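Local coordinates for protein particle-associated lyase (Acinetobacter bacteriophage AP22, PDB 4Y9V) that binds Acinetobacter baumannii capsular saccharide as a trimeric tailspike and, as a lyase, probably cleaves the capsular polysaccharide at the start of infection, at residues A[49-54]-A[82-87]; A[54-57]-A[63-66]; A[263-268]-A[278-283]; A[288-293]-A[300-305]. All coordinates share one frame; numbering follows the deposited sequence. Where two conformers were deposited one is given.

Interaction 1 (A[49-54]-A[82-87])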
loop_
_atom_site.group_PDB
_atom_site.type_symbol
_atom_site.label_atom_id
_atom_site.label_comp_id
_atom_site.label_asym_id
_atom_site.label_seq_id
_atom_site.Cartn_x
_atom_site.Cartn_y
_atom_site.Cartn_z
ATOM N N THR A 49 2.534 -48.381 9.561
ATOM C CA THR A 49 3.470 -49.394 10.021
ATOM C C THR A 49 3.606 -49.366 11.526
ATOM O O THR A 49 3.709 -50.417 12.197
ATOM C CB THR A 49 4.847 -49.252 9.330
ATOM O OG1 THR A 49 5.383 -48.008 9.648
ATOM C CG2 THR A 49 4.762 -49.542 7.857
ATOM N N TYR A 50 3.633 -48.177 12.144
ATOM C CA TYR A 50 3.649 -48.011 13.553
ATOM C C TYR A 50 2.395 -48.563 14.231
ATOM O O TYR A 50 2.464 -49.219 15.287
ATOM C CB TYR A 50 3.835 -46.520 13.982
ATOM C CG TYR A 50 5.293 -46.135 14.131
ATOM C CD1 TYR A 50 6.066 -45.739 13.056
ATOM C CD2 TYR A 50 5.873 -46.147 15.376
ATOM C CE1 TYR A 50 7.408 -45.388 13.252
ATOM C CE2 TYR A 50 7.203 -45.797 15.582
ATOM C CZ TYR A 50 7.956 -45.425 14.515
ATOM O OH TYR A 50 9.291 -45.075 14.661
ATOM N N LEU A 51 1.230 -48.288 13.654
ATOM C CA LEU A 51 -0.002 -48.824 14.211
ATOM C C LEU A 51 0.045 -50.337 14.268
ATOM O O LEU A 51 -0.318 -50.971 15.273
ATOM C CB LEU A 51 -1.217 -48.337 13.391
ATOM C CG LEU A 51 -1.497 -46.824 13.508
ATOM C CD1 LEU A 51 -2.498 -46.411 12.467
ATOM C CD2 LEU A 51 -2.018 -46.443 14.843
ATOM N N LYS A 52 0.483 -50.981 13.186
ATOM C CA LYS A 52 0.593 -52.432 13.181
ATOM C C LYS A 52 1.581 -52.892 14.227
ATOM O O LYS A 52 1.291 -53.800 15.044
ATOM C CB LYS A 52 1.031 -52.980 11.826
ATOM C CG LYS A 52 1.158 -54.522 11.815
ATOM C CD LYS A 52 -0.185 -55.189 11.649
ATOM C CE LYS A 52 -0.090 -56.681 11.766
ATOM N NZ LYS A 52 0.343 -57.141 13.121
ATOM N N LYS A 53 2.769 -52.328 14.249
ATOM C CA LYS A 53 3.833 -52.867 15.094
ATOM C C LYS A 53 3.489 -52.686 16.562
ATOM O O LYS A 53 3.822 -53.546 17.394
ATOM C CB LYS A 53 5.183 -52.245 14.718
ATOM C CG LYS A 53 6.358 -52.918 15.346
ATOM C CD LYS A 53 6.429 -54.408 15.092
ATOM C CE LYS A 53 7.812 -54.983 15.388
ATOM N NZ LYS A 53 7.751 -56.492 15.408
ATOM N N MET A 54 2.855 -51.575 16.917
ATOM C CA MET A 54 2.454 -51.281 18.262
ATOM C C MET A 54 1.105 -51.904 18.653
ATOM O O MET A 54 0.652 -51.773 19.786
ATOM C CB MET A 54 2.426 -49.766 18.497
ATOM C CG MET A 54 3.804 -49.155 18.398
ATOM S SD MET A 54 3.838 -47.369 18.654
ATOM C CE MET A 54 3.336 -47.270 20.365
ATOM N N ARG A 82 -7.582 -40.659 7.614
ATOM C CA ARG A 82 -8.567 -41.175 8.545
ATOM C C ARG A 82 -8.770 -40.080 9.598
ATOM O O ARG A 82 -7.932 -39.189 9.721
ATOM C CB ARG A 82 -8.127 -42.473 9.308
ATOM C CG ARG A 82 -7.670 -43.640 8.471
ATOM C CD ARG A 82 -7.359 -44.820 9.390
ATOM N NE ARG A 82 -6.883 -46.033 8.760
ATOM C CZ ARG A 82 -5.607 -46.311 8.511
ATOM N NH1 ARG A 82 -4.631 -45.445 8.773
ATOM N NH2 ARG A 82 -5.293 -47.487 7.999
ATOM N N GLU A 83 -9.823 -40.212 10.395
ATOM C CA GLU A 83 -9.955 -39.435 11.622
ATOM C C GLU A 83 -9.361 -40.259 12.770
ATOM O O GLU A 83 -9.832 -41.403 12.991
ATOM C CB GLU A 83 -11.378 -39.033 11.910
ATOM C CG GLU A 83 -11.491 -38.170 13.143
ATOM C CD GLU A 83 -12.851 -37.592 13.383
ATOM O OE1 GLU A 83 -13.388 -36.966 12.443
ATOM O OE2 GLU A 83 -13.399 -37.688 14.522
ATOM N N TYR A 84 -8.396 -39.715 13.468
ATOM C CA TYR A 84 -7.695 -40.402 14.555
ATOM C C TYR A 84 -7.989 -39.728 15.877
ATOM O O TYR A 84 -7.814 -38.501 16.017
ATOM C CB TYR A 84 -6.198 -40.346 14.332
ATOM C CG TYR A 84 -5.714 -40.967 13.052
ATOM C CD1 TYR A 84 -5.476 -42.324 12.955
ATOM C CD2 TYR A 84 -5.482 -40.200 11.914
ATOM C CE1 TYR A 84 -5.019 -42.903 11.788
ATOM C CE2 TYR A 84 -5.035 -40.762 10.742
ATOM C CZ TYR A 84 -4.788 -42.107 10.667
ATOM O OH TYR A 84 -4.327 -42.711 9.531
ATOM N N ILE A 85 -8.314 -40.524 16.899
ATOM C CA ILE A 85 -8.412 -40.046 18.269
ATOM C C ILE A 85 -7.012 -39.743 18.809
ATOM O O ILE A 85 -6.115 -40.588 18.723
ATOM C CB ILE A 85 -9.106 -41.102 19.129
ATOM C CG1 ILE A 85 -10.544 -41.289 18.681
ATOM C CG2 ILE A 85 -9.002 -40.766 20.599
ATOM C CD1 ILE A 85 -11.248 -42.491 19.308
ATOM N N VAL A 86 -6.836 -38.543 19.391
ATOM C CA VAL A 86 -5.602 -38.146 20.039
ATOM C C VAL A 86 -5.984 -37.465 21.364
ATOM O O VAL A 86 -6.219 -36.263 21.420
ATOM C CB VAL A 86 -4.730 -37.207 19.192
ATOM C CG1 VAL A 86 -3.442 -36.884 19.915
ATOM C CG2 VAL A 86 -4.467 -37.794 17.809
ATOM N N ASN A 87 -6.067 -38.257 22.456
ATOM C CA ASN A 87 -6.518 -37.698 23.713
ATOM C C ASN A 87 -5.444 -36.984 24.516
ATOM O O ASN A 87 -5.775 -36.251 25.450
ATOM C CB ASN A 87 -7.208 -38.784 24.551
ATOM C CG ASN A 87 -8.575 -39.161 23.967
ATOM O OD1 ASN A 87 -8.931 -40.333 24.145
ATOM N ND2 ASN A 87 -9.262 -38.211 23.435
#
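L51 carries this contact from the helix side. Its methyl CD1 comes to 4.4 Å from CE1 of Y84 and lies equally far from NH1 of R82, approaching both flat groups obliquely. With CG anti to the carbonyl carbon (chi1 -68°), L51 directs its branch toward the strand. The contact is light, 68 Å² in all, with the CA atoms of L51 and Y84 11.4 Å apart.

Segment 49-54 lies on the short helix 47-54, and Y84 lies on strand 83-85, which pairs in parallel with strand 105-109 near the N-terminal end of what is, for a pectin lyase-like protein, probably a right-handed beta-helix. The helix therefore packs against that end of the fold, and Y84 also touches F106 and I62.

The two receiving side chains are locked together. R82 CB sits 3.6 Å above one face of the Y84 ring, offset toward the rim. The arginine chain runs out extended alongside the ring, and a turn at its last torsion lets NH1 donate to Y84 OH at 2.9 Å (149°), the oxygen only 6° out of the guanidinium plane. NH1 also forms a salt bridge with D48, and Y84 OH is hydrogen-bonded to the carbonyl of K80.

Interaction 2 (A[54-57]-A[63-66])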
loop_
_atom_site.group_PDB
_atom_site.type_symbol
_atom_site.label_atom_id
_atom_site.label_comp_id
_atom_site.label_asym_id
_atom_site.label_seq_id
_atom_site.Cartn_x
_atom_site.Cartn_y
_atom_site.Cartn_z
ATOM N N MET A 54 2.855 -51.575 16.917
ATOM C CA MET A 54 2.454 -51.281 18.262
ATOM C C MET A 54 1.105 -51.904 18.653
ATOM O O MET A 54 0.652 -51.773 19.786
ATOM C CB MET A 54 2.426 -49.766 18.497
ATOM C CG MET A 54 3.804 -49.155 18.398
ATOM S SD MET A 54 3.838 -47.369 18.654
ATOM C CE MET A 54 3.336 -47.270 20.365
ATOM N N ASN A 55 0.467 -52.571 17.701
ATOM C CA ASN A 55 -0.837 -53.200 17.886
ATOM C C ASN A 55 -1.869 -52.226 18.439
ATOM O O ASN A 55 -2.562 -52.507 19.427
ATOM C CB ASN A 55 -0.733 -54.461 18.728
ATOM C CG ASN A 55 -2.013 -55.266 18.725
ATOM O OD1 ASN A 55 -2.814 -55.201 17.766
ATOM N ND2 ASN A 55 -2.203 -55.940 19.876
ATOM N N ILE A 56 -1.969 -51.092 17.769
ATOM C CA ILE A 56 -2.958 -50.064 18.040
ATOM C C ILE A 56 -3.844 -49.945 16.816
ATOM O O ILE A 56 -3.339 -49.744 15.691
ATOM C CB ILE A 56 -2.302 -48.709 18.410
ATOM C CG1 ILE A 56 -1.447 -48.804 19.622
ATOM C CG2 ILE A 56 -3.378 -47.618 18.505
ATOM C CD1 ILE A 56 -2.145 -49.063 20.896
ATOM N N LEU A 57 -5.150 -50.122 16.960
ATOM C CA LEU A 57 -6.058 -50.010 15.830
ATOM C C LEU A 57 -6.185 -48.543 15.423
ATOM O O LEU A 57 -6.172 -47.652 16.260
ATOM C CB LEU A 57 -7.434 -50.559 16.134
ATOM C CG LEU A 57 -7.486 -51.969 16.694
ATOM C CD1 LEU A 57 -8.961 -52.358 16.853
ATOM C CD2 LEU A 57 -6.760 -52.928 15.788
ATOM N N SER A 63 -2.377 -41.566 20.662
ATOM C CA SER A 63 -1.390 -40.747 21.383
ATOM C C SER A 63 -0.064 -41.476 21.620
ATOM O O SER A 63 1.011 -40.892 21.407
ATOM C CB SER A 63 -1.952 -40.325 22.716
ATOM O OG SER A 63 -3.079 -39.459 22.557
ATOM N N THR A 64 -0.120 -42.716 22.073
ATOM C CA THR A 64 1.121 -43.426 22.354
ATOM C C THR A 64 1.904 -43.652 21.080
ATOM O O THR A 64 3.165 -43.754 21.123
ATOM C CB THR A 64 0.924 -44.776 23.061
ATOM O OG1 THR A 64 0.167 -45.652 22.241
ATOM C CG2 THR A 64 0.330 -44.606 24.438
ATOM N N VAL A 65 1.250 -43.785 19.943
ATOM C CA VAL A 65 1.891 -44.018 18.665
ATOM C C VAL A 65 2.600 -42.753 18.200
ATOM O O VAL A 65 3.765 -42.805 17.819
ATOM C CB VAL A 65 0.873 -44.536 17.619
ATOM C CG1 VAL A 65 1.596 -44.877 16.341
ATOM C CG2 VAL A 65 0.138 -45.748 18.163
ATOM N N LEU A 66 1.895 -41.611 18.221
ATOM C CA LEU A 66 2.565 -40.341 17.874
ATOM C C LEU A 66 3.754 -40.071 18.782
ATOM O O LEU A 66 4.816 -39.656 18.334
ATOM C CB LEU A 66 1.567 -39.189 17.922
ATOM C CG LEU A 66 0.442 -39.256 16.867
ATOM C CD1 LEU A 66 -0.488 -38.080 17.092
ATOM C CD2 LEU A 66 0.958 -39.227 15.446
#
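M54, I56, T64 and V65 meet here without a ring, amide or charged plane among them, so no side-chain face or edge is stacked; the one planar group touched is the T64 peptide, whose carbonyl T64 O lies 3.6 Å from the M54 methyl CE. That approach depends on a bend in the thioether: chi3 of 65° turns CE away from a straight run and over the first turn of helix 63-71. On the way, M54 SD passes 3.9 Å from V65 CA, and the two side chains slide past each other in opposite directions.

V65 is the hub. Its CG2 lies 3.7 Å from CG1 of I56 and 3.8 Å from CB of I56, with CG2 of I56 at 4.0 Å, so a single valine methyl rests against the branch point of the isoleucine. Both V65 methyls, CG1 and CG2, lie 4.1 Å from M54 SD. L47, Y50 and L51 of the preceding helix also touch V65, which is buried. At the exposed side, T64 OG1 lies 4.0 Å from M54 CE.

The arrangement is a short loop joining two consecutive helices. After helix 47-54 the chain reverses through a Schellman motif in which N55 takes a positive phi of 53°; this brings I56 back beside M54, so that both project onto helix 63-71. The 185 Å² buried between the segments comes mainly from methyl, methylene and sulfur contacts, with T64 O and OG1 beside the M54 methyl, consistent with dispersion rather than hydrogen bonding as the direct attraction between the segments.

Interaction 3 (A[263-268]-A[278-283]); sequences AINSAK and YGIQIS. With 49S (2-acetamido-2-deoxy-beta-D-mannopyranuronic acid), chain B; SO4 (sulfate ion), chain K.
N265 and I280 approach from opposite directions, and the isoleucine methyl CD1 ends against the asparagine amide, 3.7 Å from N265 ND2 and almost as near to its OD1. Both ends of the amide are gripped. ND2 donates to A263 O (2.9 Å, 169°), while OD1 takes the A267 backbone N on a lone pair at 3.0 Å, forming an Asx turn. A chi1 of 63° folds the group back over its own loop; N295 and Y290 add further hydrogen bonds. Beside this pair, A267 CB packs 3.7 Å from I280 CG1 and 3.5 Å from G279 O.

Segment 278-283 belongs to the pectin lyase-like region, probably a right-handed beta-helix coil, and turns a corner at G279 and I280. The outer carbons of I280, CG1 and CD1, reach the loop, whereas Y278 and Q281 face the glycan pocket. At the Y278 ring edge, OH donates at 2.7 Å to O4 of a sulfate probably from the crystallisation liquor. Y278 OH also accepts from 49S O1, of the mannuronic acid derivative, at 3.1 Å. Q281, extended beyond CG, brings NE2 to 49S O3 at 3.1 Å (158°), and R253 holds its OE1.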
loop_
_atom_site.group_PDB
_atom_site.type_symbol
_atom_site.label_atom_id
_atom_site.label_comp_id
_atom_site.label_asym_id
_atom_site.label_seq_id
_atom_site.Cartn_x
_atom_site.Cartn_y
_atom_site.Cartn_z
ATOM N N ALA A 263 0.388 -18.830 6.326
ATOM C CA ALA A 263 -0.269 -19.273 5.098
ATOM C C ALA A 263 -1.778 -19.301 5.290
ATOM O O ALA A 263 -2.290 -19.294 6.419
ATOM C CB ALA A 263 0.219 -20.659 4.704
ATOM N N ILE A 264 -2.494 -19.274 4.202
ATOM C CA ILE A 264 -3.961 -19.280 4.302
ATOM C C ILE A 264 -4.374 -20.536 5.048
ATOM O O ILE A 264 -3.736 -21.627 4.998
ATOM C CB ILE A 264 -4.588 -19.141 2.915
ATOM C CG1 ILE A 264 -6.069 -18.780 2.990
ATOM C CG2 ILE A 264 -4.339 -20.353 2.060
ATOM C CD1 ILE A 264 -6.651 -18.247 1.694
ATOM N N ASN A 265 -5.457 -20.454 5.806
ATOM C CA ASN A 265 -5.861 -21.394 6.849
ATOM C C ASN A 265 -7.347 -21.239 7.126
ATOM O O ASN A 265 -8.018 -20.328 6.632
ATOM C CB ASN A 265 -5.030 -21.142 8.133
ATOM C CG ASN A 265 -5.311 -19.751 8.667
ATOM O OD1 ASN A 265 -6.313 -19.521 9.355
ATOM N ND2 ASN A 265 -4.453 -18.809 8.313
ATOM N N SER A 266 -7.855 -22.158 7.939
ATOM C CA SER A 266 -9.189 -22.156 8.508
ATOM C C SER A 266 -9.087 -22.237 10.051
ATOM O O SER A 266 -9.752 -23.057 10.688
ATOM C CB SER A 266 -10.072 -23.292 7.903
ATOM O OG SER A 266 -10.119 -23.205 6.481
ATOM N N ALA A 267 -8.265 -21.376 10.668
ATOM C CA ALA A 267 -8.203 -21.288 12.113
ATOM C C ALA A 267 -9.398 -20.485 12.616
ATOM O O ALA A 267 -9.744 -19.439 12.037
ATOM C CB ALA A 267 -6.907 -20.621 12.556
ATOM N N LYS A 268 -10.019 -20.947 13.690
ATOM C CA LYS A 268 -11.278 -20.368 14.158
ATOM C C LYS A 268 -11.453 -20.622 15.649
ATOM O O LYS A 268 -10.778 -21.461 16.256
ATOM C CB LYS A 268 -12.458 -20.899 13.389
ATOM C CG LYS A 268 -12.635 -22.390 13.534
ATOM C CD LYS A 268 -13.782 -22.935 12.708
ATOM C CE LYS A 268 -13.601 -23.003 11.288
ATOM N NZ LYS A 268 -12.595 -23.954 10.779
ATOM N N TYR A 278 -10.025 -16.621 20.245
ATOM C CA TYR A 278 -9.248 -16.058 19.152
ATOM C C TYR A 278 -9.156 -17.082 18.022
ATOM O O TYR A 278 -8.942 -18.268 18.260
ATOM C CB TYR A 278 -7.847 -15.689 19.623
ATOM C CG TYR A 278 -7.810 -14.736 20.797
ATOM C CD1 TYR A 278 -8.795 -13.798 21.049
ATOM C CD2 TYR A 278 -6.721 -14.746 21.663
ATOM C CE1 TYR A 278 -8.695 -12.901 22.118
ATOM C CE2 TYR A 278 -6.599 -13.827 22.700
ATOM C CZ TYR A 278 -7.583 -12.901 22.924
ATOM O OH TYR A 278 -7.400 -12.037 23.971
ATOM N N GLY A 279 -9.306 -16.637 16.773
ATOM C CA GLY A 279 -9.077 -17.573 15.659
ATOM C C GLY A 279 -7.602 -17.958 15.573
ATOM O O GLY A 279 -7.236 -19.119 15.753
ATOM N N ILE A 280 -6.786 -16.950 15.309
ATOM C CA ILE A 280 -5.349 -17.012 15.443
ATOM C C ILE A 280 -4.940 -16.047 16.551
ATOM O O ILE A 280 -5.378 -14.901 16.552
ATOM C CB ILE A 280 -4.620 -16.596 14.133
ATOM C CG1 ILE A 280 -5.035 -17.497 12.988
ATOM C CG2 ILE A 280 -3.100 -16.630 14.342
ATOM C CD1 ILE A 280 -4.530 -17.078 11.637
ATOM N N GLN A 281 -4.090 -16.520 17.467
ATOM C CA GLN A 281 -3.418 -15.635 18.405
ATOM C C GLN A 281 -1.949 -15.546 18.023
ATOM O O GLN A 281 -1.247 -16.564 17.993
ATOM C CB GLN A 281 -3.571 -16.077 19.862
ATOM C CG GLN A 281 -3.053 -14.993 20.826
ATOM C CD GLN A 281 -3.217 -15.348 22.289
ATOM O OE1 GLN A 281 -3.356 -16.515 22.623
ATOM N NE2 GLN A 281 -3.180 -14.334 23.156
ATOM N N ILE A 282 -1.509 -14.331 17.747
ATOM C CA ILE A 282 -0.075 -14.033 17.559
ATOM C C ILE A 282 0.375 -13.534 18.923
ATOM O O ILE A 282 -0.026 -12.462 19.349
ATOM C CB ILE A 282 0.087 -13.016 16.410
ATOM C CG1 ILE A 282 -0.418 -13.585 15.095
ATOM C CG2 ILE A 282 1.554 -12.604 16.326
ATOM C CD1 ILE A 282 -0.548 -12.564 13.980
ATOM N N SER A 283 1.121 -14.391 19.633
ATOM C CA SER A 283 1.538 -14.172 21.010
ATOM C C SER A 283 3.011 -13.822 21.056
ATOM O O SER A 283 3.855 -14.692 20.814
ATOM C CB SER A 283 1.278 -15.404 21.851
ATOM O OG SER A 283 -0.104 -15.621 22.011
HETATM C C8 49S B . -2.174 -9.701 25.645
HETATM C C7 49S B . -3.164 -10.807 25.349
HETATM O O7 49S B . -3.259 -11.296 24.202
HETATM N N2 49S B . -3.919 -11.221 26.379
HETATM C C2 49S B . -4.959 -12.221 26.256
HETATM C C3 49S B . -4.553 -13.566 26.866
HETATM O O3 49S B . -3.378 -14.078 26.236
HETATM C C1 49S B . -6.215 -11.733 26.953
HETATM O O1 49S B . -6.627 -10.480 26.488
HETATM O O5 49S B . -5.942 -11.554 28.343
HETATM C C5 49S B . -5.681 -12.817 28.981
HETATM C C6 49S B . -5.524 -12.571 30.467
HETATM O O6A 49S B . -4.837 -11.589 30.845
HETATM O O6B 49S B . -6.083 -13.393 31.235
HETATM C C4 49S B . -4.430 -13.463 28.383
HETATM O O4 49S B . -4.400 -14.740 29.030
HETATM S S SO4 K . -9.201 -8.579 24.676
HETATM O O1 SO4 K . -8.068 -8.231 25.519
HETATM O O2 SO4 K . -9.404 -7.525 23.667
HETATM O O3 SO4 K . -10.374 -8.663 25.562
HETATM O O4 SO4 K . -9.059 -9.868 23.957
#

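Interaction 4 (A[288-293]-A[300-305]). With 49S (2-acetamido-2-deoxy-beta-D-mannopyranuronic acid), chain B; SO4 (sulfate ion), chain K.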
loop_
_atom_site.group_PDB
_atom_site.type_symbol
_atom_site.label_atom_id
_atom_site.label_comp_id
_atom_site.label_asym_id
_atom_site.label_seq_id
_atom_site.Cartn_x
_atom_site.Cartn_y
_atom_site.Cartn_z
ATOM N N TYR A 288 6.197 -10.671 11.732
ATOM C CA TYR A 288 5.096 -11.620 11.433
ATOM C C TYR A 288 4.177 -11.045 10.381
ATOM O O TYR A 288 3.704 -9.922 10.457
ATOM C CB TYR A 288 4.277 -11.972 12.672
ATOM C CG TYR A 288 3.710 -10.796 13.444
ATOM C CD1 TYR A 288 2.465 -10.217 13.283
ATOM C CD2 TYR A 288 4.526 -10.210 14.425
ATOM C CE1 TYR A 288 2.046 -9.136 14.042
ATOM C CE2 TYR A 288 4.136 -9.142 15.158
ATOM C CZ TYR A 288 2.864 -8.641 14.964
ATOM O OH TYR A 288 2.686 -7.507 15.782
ATOM N N ASN A 289 4.185 -11.702 8.798
ATOM C CA ASN A 289 3.241 -11.285 7.824
ATOM C C ASN A 289 2.129 -12.332 7.664
ATOM O O ASN A 289 2.341 -13.539 7.882
ATOM C CB ASN A 289 3.910 -11.081 6.489
ATOM C CG ASN A 289 5.134 -10.188 6.594
ATOM O OD1 ASN A 289 6.292 -10.714 6.540
ATOM N ND2 ASN A 289 4.950 -8.945 6.684
ATOM N N TYR A 290 0.997 -11.818 7.236
ATOM C CA TYR A 290 -0.180 -12.654 6.892
ATOM C C TYR A 290 -0.735 -12.098 5.611
ATOM O O TYR A 290 -1.494 -11.118 5.643
ATOM C CB TYR A 290 -1.163 -12.616 8.041
ATOM C CG TYR A 290 -2.378 -13.526 7.973
ATOM C CD1 TYR A 290 -2.521 -14.530 7.049
ATOM C CD2 TYR A 290 -3.388 -13.380 8.916
ATOM C CE1 TYR A 290 -3.653 -15.347 7.047
ATOM C CE2 TYR A 290 -4.495 -14.198 8.950
ATOM C CZ TYR A 290 -4.617 -15.201 8.006
ATOM O OH TYR A 290 -5.686 -16.061 8.014
ATOM N N PHE A 291 -0.315 -12.662 4.490
ATOM C CA PHE A 291 -0.617 -12.190 3.142
ATOM C C PHE A 291 -1.822 -12.971 2.618
ATOM O O PHE A 291 -1.690 -13.915 1.832
ATOM C CB PHE A 291 0.587 -12.300 2.229
ATOM C CG PHE A 291 1.736 -11.364 2.476
ATOM C CD1 PHE A 291 1.707 -10.076 1.968
ATOM C CD2 PHE A 291 2.858 -11.666 3.231
ATOM C CE1 PHE A 291 2.684 -9.205 2.146
ATOM C CE2 PHE A 291 3.878 -10.759 3.392
ATOM C CZ PHE A 291 3.766 -9.480 2.873
ATOM N N GLY A 292 -2.983 -12.552 3.019
ATOM C CA GLY A 292 -4.228 -12.981 2.522
ATOM C C GLY A 292 -4.865 -14.124 3.307
ATOM O O GLY A 292 -4.229 -15.127 3.618
ATOM N N GLY A 293 -6.138 -13.979 3.594
ATOM C CA GLY A 293 -6.861 -15.007 4.277
ATOM C C GLY A 293 -8.156 -14.509 4.892
ATOM O O GLY A 293 -8.623 -13.402 4.588
ATOM N N HIS A 300 -11.965 -11.956 18.905
ATOM C CA HIS A 300 -11.070 -11.500 17.841
ATOM C C HIS A 300 -10.743 -12.664 16.887
ATOM O O HIS A 300 -10.411 -13.771 17.304
ATOM C CB HIS A 300 -9.784 -10.929 18.402
ATOM C CG HIS A 300 -9.968 -9.854 19.411
ATOM N ND1 HIS A 300 -10.690 -8.718 19.204
ATOM C CD2 HIS A 300 -9.433 -9.710 20.655
ATOM C CE1 HIS A 300 -10.647 -7.919 20.260
ATOM N NE2 HIS A 300 -9.900 -8.503 21.161
ATOM N N ALA A 301 -10.789 -12.355 15.592
ATOM C CA ALA A 301 -10.418 -13.321 14.566
ATOM C C ALA A 301 -8.906 -13.519 14.492
ATOM O O ALA A 301 -8.435 -14.642 14.467
ATOM C CB ALA A 301 -11.024 -12.907 13.245
ATOM N N VAL A 302 -8.181 -12.382 14.449
ATOM C CA VAL A 302 -6.737 -12.354 14.685
ATOM C C VAL A 302 -6.553 -11.490 15.921
ATOM O O VAL A 302 -6.911 -10.308 15.923
ATOM C CB VAL A 302 -5.929 -11.830 13.498
ATOM C CG1 VAL A 302 -4.472 -11.647 13.898
ATOM C CG2 VAL A 302 -6.057 -12.780 12.309
ATOM N N ALA A 303 -6.009 -12.107 16.983
ATOM C CA ALA A 303 -5.629 -11.411 18.200
ATOM C C ALA A 303 -4.119 -11.281 18.190
ATOM O O ALA A 303 -3.421 -12.268 17.976
ATOM C CB ALA A 303 -6.052 -12.190 19.426
ATOM N N ILE A 304 -3.621 -10.072 18.396
ATOM C CA ILE A 304 -2.185 -9.816 18.448
ATOM C C ILE A 304 -1.907 -9.369 19.881
ATOM O O ILE A 304 -2.454 -8.351 20.337
ATOM C CB ILE A 304 -1.699 -8.833 17.382
ATOM C CG1 ILE A 304 -2.241 -9.238 16.007
ATOM C CG2 ILE A 304 -0.191 -8.776 17.409
ATOM C CD1 ILE A 304 -1.831 -8.281 14.884
ATOM N N GLY A 305 -1.125 -10.142 20.609
ATOM C CA GLY A 305 -0.919 -9.857 22.017
ATOM C C GLY A 305 0.034 -10.887 22.613
ATOM O O GLY A 305 1.205 -10.894 22.289
HETATM C C8 49S B . -2.174 -9.701 25.645
HETATM C C7 49S B . -3.164 -10.807 25.349
HETATM O O7 49S B . -3.259 -11.296 24.202
HETATM N N2 49S B . -3.919 -11.221 26.379
HETATM C C2 49S B . -4.959 -12.221 26.256
HETATM C C3 49S B . -4.553 -13.566 26.866
HETATM O O3 49S B . -3.378 -14.078 26.236
HETATM C C1 49S B . -6.215 -11.733 26.953
HETATM O O1 49S B . -6.627 -10.480 26.488
HETATM O O5 49S B . -5.942 -11.554 28.343
HETATM C C5 49S B . -5.681 -12.817 28.981
HETATM C C6 49S B . -5.524 -12.571 30.467
HETATM O O6A 49S B . -4.837 -11.589 30.845
HETATM O O6B 49S B . -6.083 -13.393 31.235
HETATM C C4 49S B . -4.430 -13.463 28.383
HETATM O O4 49S B . -4.400 -14.740 29.030
HETATM S S SO4 K . -9.201 -8.579 24.676
HETATM O O1 SO4 K . -8.068 -8.231 25.519
HETATM O O2 SO4 K . -9.404 -7.525 23.667
HETATM O O3 SO4 K . -10.374 -8.663 25.562
HETATM O O4 SO4 K . -9.059 -9.868 23.957
#
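In the pectin lyase-like region, probably a beta-helix, strands 288-291 and 302-305 belong to different sheets and pack across the interior between them: Y288 meets I304 and Y290 meets V302, with CA separations of 10.3 and 10.2 Å. Such spacing lets side chains, but not backbones, touch.

Y288 and I304 cross obliquely. The isoleucine methyl CG2 sits 3.5 Å from Y288 OH and 3.9 Å from Y288 CZ, while CD1 reaches Y288 CE1. The hydroxyl is also hydrogen-bonded to T343. Y290 presents an edge instead: V302 CG2 lies near the ring plane, 4.0 Å from CE2. With CG anti to the backbone N (chi1 -173°), the Y290 ring extends inward, and N295 holds its hydroxyl.

Past these apolar pairs, segment 300-305 borders the glycan pocket. H300 NE2 donates to sulfate O2 at 2.7 Å in a nearly straight bond (178°) within the ring plane, and G305 CA comes to 3.5 Å from O7 of the sugar. F291, on the other side of strand 288-291, meets F291 of both neighbouring subunits edge-to-face. A core of inward side chains, with saccharide bound on the outer surface, is typical of the right-handed parallel beta-helix of pectin lyase-like enzymes.

How the interactions relate
The four contacts form two pairs. Interactions 1 and 2 lie with centres 5 Å apart, share M54, and are joined by a probable backbone hydrogen bond, I56 N to L51 O at 3.0 Å; together they pack the helices near the N-terminal end of the modelled chain. Interactions 3 and 4, centres 7 Å apart, are linked by strand pairing, with I282 N 2.8 Å from A303 O and G305 N 2.9 Å from I282 O, and both touch the mannuronic acid sugar and the sulfate in the glycan pocket. Between the pairs the centres are 27 to 35 Å apart and the nearest atoms about 13 to 24 Å apart, without touching.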